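Side-chain contacts in germination protein (Bacillus megaterium, PDB 6O59), which forms part of a spore germinant receptor as the N-terminal domain of its A subunit, and probably takes part in sensing the nutrients that trigger germination: residues A158-I163 / P167-E172; R251-V256 / G262-A267. All blocks are in the same frame, centred on the assembly; numbering follows the deposited sequence.

Contact 1. Residues A158-I163 / P167-E172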
loop_
_atom_site.group_PDB
_atom_site.type_symbol
_atom_site.label_atom_id
_atom_site.label_comp_id
_atom_site.label_asym_id
_atom_site.label_seq_id
_atom_site.Cartn_x
_atom_site.Cartn_y
_atom_site.Cartn_z
ATOM N N ALA A 158 -3.851 6.028 2.330
ATOM C CA ALA A 158 -4.722 5.907 1.174
ATOM C C ALA A 158 -4.713 7.214 0.354
ATOM O O ALA A 158 -4.652 7.165 -0.876
ATOM C CB ALA A 158 -6.132 5.549 1.632
ATOM N N MET A 159 -4.696 8.378 1.038
ATOM C CA MET A 159 -4.668 9.685 0.385
ATOM C C MET A 159 -3.398 9.860 -0.437
ATOM O O MET A 159 -3.500 10.307 -1.574
ATOM C CB MET A 159 -4.830 10.824 1.409
ATOM C CG MET A 159 -6.232 10.851 2.021
ATOM S SD MET A 159 -6.523 12.136 3.252
ATOM C CE MET A 159 -7.092 13.392 2.209
ATOM N N VAL A 160 -2.230 9.454 0.096
ATOM C CA VAL A 160 -0.936 9.541 -0.592
ATOM C C VAL A 160 -0.934 8.571 -1.799
ATOM O O VAL A 160 -0.606 8.981 -2.918
ATOM C CB VAL A 160 0.264 9.274 0.362
ATOM C CG1 VAL A 160 1.581 9.281 -0.410
ATOM C CG2 VAL A 160 0.307 10.273 1.522
ATOM N N ARG A 161 -1.339 7.302 -1.560
ATOM C CA ARG A 161 -1.464 6.220 -2.552
ATOM C C ARG A 161 -2.306 6.587 -3.783
ATOM O O ARG A 161 -2.196 5.935 -4.821
ATOM C CB ARG A 161 -2.102 4.975 -1.897
ATOM C CG ARG A 161 -1.141 4.174 -1.030
ATOM C CD ARG A 161 -0.023 3.569 -1.847
ATOM N NE ARG A 161 0.540 2.406 -1.187
ATOM C CZ ARG A 161 1.733 1.904 -1.461
ATOM N NH1 ARG A 161 2.502 2.472 -2.379
ATOM N NH2 ARG A 161 2.183 0.850 -0.796
ATOM N N ARG A 162 -3.199 7.566 -3.630
ATOM C CA ARG A 162 -4.095 8.031 -4.676
ATOM C C ARG A 162 -3.373 8.986 -5.608
ATOM O O ARG A 162 -3.722 9.058 -6.788
ATOM C CB ARG A 162 -5.321 8.695 -4.069
ATOM C CG ARG A 162 -6.377 7.699 -3.677
ATOM C CD ARG A 162 -7.709 8.361 -3.369
ATOM N NE ARG A 162 -8.731 7.420 -2.891
ATOM C CZ ARG A 162 -9.065 7.252 -1.612
ATOM N NH1 ARG A 162 -8.428 7.926 -0.657
ATOM N NH2 ARG A 162 -10.034 6.404 -1.277
ATOM N N ILE A 163 -2.349 9.699 -5.070
ATOM C CA ILE A 163 -1.498 10.681 -5.766
ATOM C C ILE A 163 -0.220 10.005 -6.328
ATOM O O ILE A 163 0.088 10.182 -7.507
ATOM C CB ILE A 163 -1.142 11.873 -4.827
ATOM C CG1 ILE A 163 -2.399 12.452 -4.161
ATOM C CG2 ILE A 163 -0.358 12.952 -5.587
ATOM C CD1 ILE A 163 -2.203 13.698 -3.404
ATOM N N PRO A 167 4.819 1.291 -7.445
ATOM C CA PRO A 167 5.063 0.204 -6.479
ATOM C C PRO A 167 6.355 0.451 -5.687
ATOM O O PRO A 167 6.621 -0.249 -4.722
ATOM C CB PRO A 167 5.165 -1.048 -7.360
ATOM C CG PRO A 167 5.555 -0.555 -8.694
ATOM C CD PRO A 167 5.085 0.853 -8.837
ATOM N N ASP A 168 7.153 1.463 -6.094
ATOM C CA ASP A 168 8.410 1.834 -5.439
ATOM C C ASP A 168 8.151 2.638 -4.156
ATOM O O ASP A 168 9.073 2.816 -3.349
ATOM C CB ASP A 168 9.345 2.585 -6.397
ATOM C CG ASP A 168 10.050 1.699 -7.410
ATOM O OD1 ASP A 168 10.026 0.457 -7.232
ATOM O OD2 ASP A 168 10.646 2.249 -8.374
ATOM N N LEU A 169 6.885 3.072 -3.937
ATOM C CA LEU A 169 6.498 3.740 -2.697
ATOM C C LEU A 169 6.360 2.657 -1.632
ATOM O O LEU A 169 5.448 1.820 -1.686
ATOM C CB LEU A 169 5.219 4.581 -2.838
ATOM C CG LEU A 169 4.715 5.284 -1.562
ATOM C CD1 LEU A 169 5.801 6.131 -0.905
ATOM C CD2 LEU A 169 3.511 6.141 -1.873
ATOM N N TRP A 170 7.349 2.616 -0.735
ATOM C CA TRP A 170 7.414 1.600 0.300
ATOM C C TRP A 170 6.991 2.177 1.661
ATOM O O TRP A 170 7.427 3.264 2.045
ATOM C CB TRP A 170 8.814 0.986 0.338
ATOM C CG TRP A 170 9.141 0.134 -0.858
ATOM C CD1 TRP A 170 8.362 -0.077 -1.960
ATOM C CD2 TRP A 170 10.349 -0.605 -1.077
ATOM N NE1 TRP A 170 9.012 -0.896 -2.851
ATOM C CE2 TRP A 170 10.235 -1.236 -2.336
ATOM C CE3 TRP A 170 11.519 -0.813 -0.321
ATOM C CZ2 TRP A 170 11.231 -2.078 -2.847
ATOM C CZ3 TRP A 170 12.516 -1.633 -0.838
ATOM C CH2 TRP A 170 12.369 -2.249 -2.088
ATOM N N LEU A 171 6.030 1.474 2.335
ATOM C CA LEU A 171 5.411 1.810 3.633
ATOM C C LEU A 171 5.856 0.818 4.716
ATOM O O LEU A 171 5.716 -0.385 4.519
ATOM C CB LEU A 171 3.872 1.807 3.518
ATOM C CG LEU A 171 3.152 3.051 2.940
ATOM C CD1 LEU A 171 3.510 3.325 1.491
ATOM C CD2 LEU A 171 1.664 2.853 2.983
ATOM N N GLU A 172 6.408 1.323 5.840
ATOM C CA GLU A 172 6.998 0.587 6.954
ATOM C C GLU A 172 6.274 0.990 8.225
ATOM O O GLU A 172 6.333 2.155 8.629
ATOM C CB GLU A 172 8.506 0.908 7.032
ATOM C CG GLU A 172 9.318 -0.090 7.821
ATOM C CD GLU A 172 10.749 0.339 8.091
ATOM O OE1 GLU A 172 11.394 0.903 7.174
ATOM O OE2 GLU A 172 11.226 0.106 9.225
#
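The side chain of Arg161 leaves its helix with CG anti to the carbonyl carbon (chi1 -77°) and bends at chi2, which carries the guanidinium across to Leu169 and Leu171. Leu169 turns the other way, with CG anti to its backbone N (chi1 178°). This lays CG beside Arg161 NH1, next to CB. That nitrogen donates a hydrogen bond to the backbone oxygen of Leu169, NH1 to O 3.1 Å. The bond is bent, with 141° at the hydrogen, and the donor is tilted from the carbonyl plane. Leu171 arrives from the opposite direction. Its CD1 lies over one face of the guanidinium, off-centre and 3.6 Å from Arg161 NH2. The same NH2 forms a salt bridge with Asp26, so the buried charge has a carboxylate partner as well as a backbone carbonyl. Beside this polar link, CG1 of Val160 meets CD2 of Leu169 at 4.0 Å, the two side chains crossing at about a right angle. Val160 also packs on Met187 and on helix 240-248. The arrangement is a helix joined to the next strand by a short turn, the two segments running nearly antiparallel, with the helix packed against an outermost strand of an antiparallel sheet.

Contact 2. Residues R251-V256 / G262-A267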
loop_
_atom_site.group_PDB
_atom_site.type_symbol
_atom_site.label_atom_id
_atom_site.label_comp_id
_atom_site.label_asym_id
_atom_site.label_seq_id
_atom_site.Cartn_x
_atom_site.Cartn_y
_atom_site.Cartn_z
ATOM N N ARG A 251 12.631 12.498 0.055
ATOM C CA ARG A 251 12.360 12.672 1.475
ATOM C C ARG A 251 11.493 11.527 1.987
ATOM O O ARG A 251 10.994 10.714 1.195
ATOM C CB ARG A 251 11.700 14.028 1.762
ATOM C CG ARG A 251 12.466 15.195 1.168
ATOM C CD ARG A 251 12.452 16.408 2.061
ATOM N NE ARG A 251 12.624 17.597 1.238
ATOM C CZ ARG A 251 12.605 18.840 1.690
ATOM N NH1 ARG A 251 12.725 19.856 0.849
ATOM N NH2 ARG A 251 12.424 19.082 2.980
ATOM N N ILE A 252 11.343 11.467 3.325
ATOM C CA ILE A 252 10.627 10.448 4.079
ATOM C C ILE A 252 9.380 11.075 4.734
ATOM O O ILE A 252 9.482 12.131 5.367
ATOM C CB ILE A 252 11.595 9.797 5.131
ATOM C CG1 ILE A 252 12.668 8.934 4.452
ATOM C CG2 ILE A 252 10.844 8.963 6.201
ATOM C CD1 ILE A 252 13.926 9.632 4.044
ATOM N N ALA A 253 8.217 10.416 4.582
ATOM C CA ALA A 253 6.961 10.866 5.192
ATOM C C ALA A 253 6.596 9.965 6.396
ATOM O O ALA A 253 6.680 8.749 6.304
ATOM C CB ALA A 253 5.834 10.883 4.161
ATOM N N ILE A 254 6.246 10.570 7.533
ATOM C CA ILE A 254 5.879 9.834 8.746
ATOM C C ILE A 254 4.465 10.197 9.131
ATOM O O ILE A 254 4.133 11.380 9.229
ATOM C CB ILE A 254 6.868 10.090 9.920
ATOM C CG1 ILE A 254 8.321 9.732 9.533
ATOM C CG2 ILE A 254 6.433 9.369 11.198
ATOM C CD1 ILE A 254 9.334 10.736 10.035
ATOM N N PHE A 255 3.643 9.172 9.358
ATOM C CA PHE A 255 2.268 9.315 9.828
ATOM C C PHE A 255 2.147 8.707 11.209
ATOM O O PHE A 255 2.374 7.503 11.380
ATOM C CB PHE A 255 1.256 8.680 8.857
ATOM C CG PHE A 255 1.181 9.424 7.555
ATOM C CD1 PHE A 255 0.450 10.597 7.453
ATOM C CD2 PHE A 255 1.889 8.981 6.437
ATOM C CE1 PHE A 255 0.403 11.294 6.262
ATOM C CE2 PHE A 255 1.818 9.669 5.232
ATOM C CZ PHE A 255 1.072 10.817 5.151
ATOM N N VAL A 256 1.833 9.558 12.199
ATOM C CA VAL A 256 1.654 9.168 13.596
ATOM C C VAL A 256 0.148 9.047 13.890
ATOM O O VAL A 256 -0.634 9.907 13.477
ATOM C CB VAL A 256 2.354 10.174 14.539
ATOM C CG1 VAL A 256 2.321 9.694 15.987
ATOM C CG2 VAL A 256 3.792 10.429 14.089
ATOM N N GLY A 262 0.972 14.917 7.955
ATOM C CA GLY A 262 2.133 14.141 7.551
ATOM C C GLY A 262 3.370 14.846 8.055
ATOM O O GLY A 262 3.377 16.076 8.150
ATOM N N LEU A 263 4.398 14.088 8.436
ATOM C CA LEU A 263 5.643 14.685 8.915
ATOM C C LEU A 263 6.737 14.388 7.904
ATOM O O LEU A 263 7.031 13.219 7.632
ATOM C CB LEU A 263 6.015 14.187 10.326
ATOM C CG LEU A 263 4.992 14.487 11.425
ATOM C CD1 LEU A 263 5.357 13.797 12.712
ATOM C CD2 LEU A 263 4.836 15.987 11.648
ATOM N N ILE A 264 7.280 15.444 7.278
ATOM C CA ILE A 264 8.323 15.348 6.245
ATOM C C ILE A 264 9.667 15.445 6.923
ATOM O O ILE A 264 9.882 16.340 7.749
ATOM C CB ILE A 264 8.127 16.449 5.172
ATOM C CG1 ILE A 264 6.762 16.310 4.426
ATOM C CG2 ILE A 264 9.324 16.556 4.197
ATOM C CD1 ILE A 264 6.519 15.029 3.669
ATOM N N ALA A 265 10.562 14.507 6.599
ATOM C CA ALA A 265 11.910 14.489 7.165
ATOM C C ALA A 265 12.979 14.163 6.098
ATOM O O ALA A 265 12.786 13.264 5.278
ATOM C CB ALA A 265 11.989 13.499 8.324
ATOM N N PRO A 266 14.127 14.874 6.096
ATOM C CA PRO A 266 14.492 16.026 6.938
ATOM C C PRO A 266 13.797 17.280 6.386
ATOM O O PRO A 266 13.544 17.352 5.179
ATOM C CB PRO A 266 16.035 16.072 6.823
ATOM C CG PRO A 266 16.435 14.896 5.939
ATOM C CD PRO A 266 15.208 14.587 5.139
ATOM N N ALA A 267 13.448 18.242 7.259
ATOM C CA ALA A 267 12.756 19.466 6.833
ATOM C C ALA A 267 13.649 20.331 5.915
ATOM O O ALA A 267 13.149 20.911 4.957
ATOM C CB ALA A 267 12.294 20.264 8.040
#
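Strands 252-256 and 262-265 run antiparallel, and their axes come within 4.6 Å at an angle of 148°. Ile252 with Ala265 and Ile254 with Leu263 are hydrogen-bonded pairs. Ala253 with Ile264 is a non-hydrogen-bonded pair. Ile254 N donates to Leu263 O at 2.8 Å, and Leu263 N returns a bond to Ile254 O. Ile252 and Ala265 exchange a similar pair of bonds.

Ile252, Ile254, Leu263 and Ala265 share one face of the sheet. There CD1 of Ile254 reaches CB of Ala265 at 4.2 Å. On the other face Ala253 CB touches CD1 of Ile264. Val256 CG2 meets Leu263 CD1 at 4.0 Å. The Phe255 ring brings CE1 to 3.6 Å from CA of Gly262.

Just before the first strand, Arg251 crosses Ile264 at about a right angle, CD against CG2. Its CG lies anti to the carbonyl carbon (chi1 -52°), and the chain bends at chi2 toward Pro266 and Ala267. Its NH2 donates to two backbone oxygens, Ala267 O at 2.8 Å and Pro266 O at 3.0 Å. Both bonds are bent, about 135° at the hydrogen; the first approaches from above the carbonyl plane, the second within it. They hold the guanidinium on the chain just after the cis peptide before Pro266, while NH1 forms a salt bridge with Glu249.

The hairpin lies between strands 182-189 and 235-237. Helix 195-206 covers Ile252 and Ile254, and helix 240-248 packs on Ala253 and Ile264.

Overall arrangement
Two five-stranded antiparallel sheets follow one another along the chain, and both contacts belong to the second. Contact 1 comes first and closes the short connection between helix 153-163 and strand 169-176, an outermost strand of that sheet. The chain then runs through strand 182-189, several helices and strand 235-237 before contact 2 closes the five-residue turn of hairpin 252-265 in the same sheet. The two loops are in series and neither encloses the other. The contact centres lie about 13 Å apart, yet they touch where Val160 CG2 packs on Phe255 CZ at 3.7 Å. Helix 153-163 thus reaches from the sheet's edge to its middle strand, 252-256.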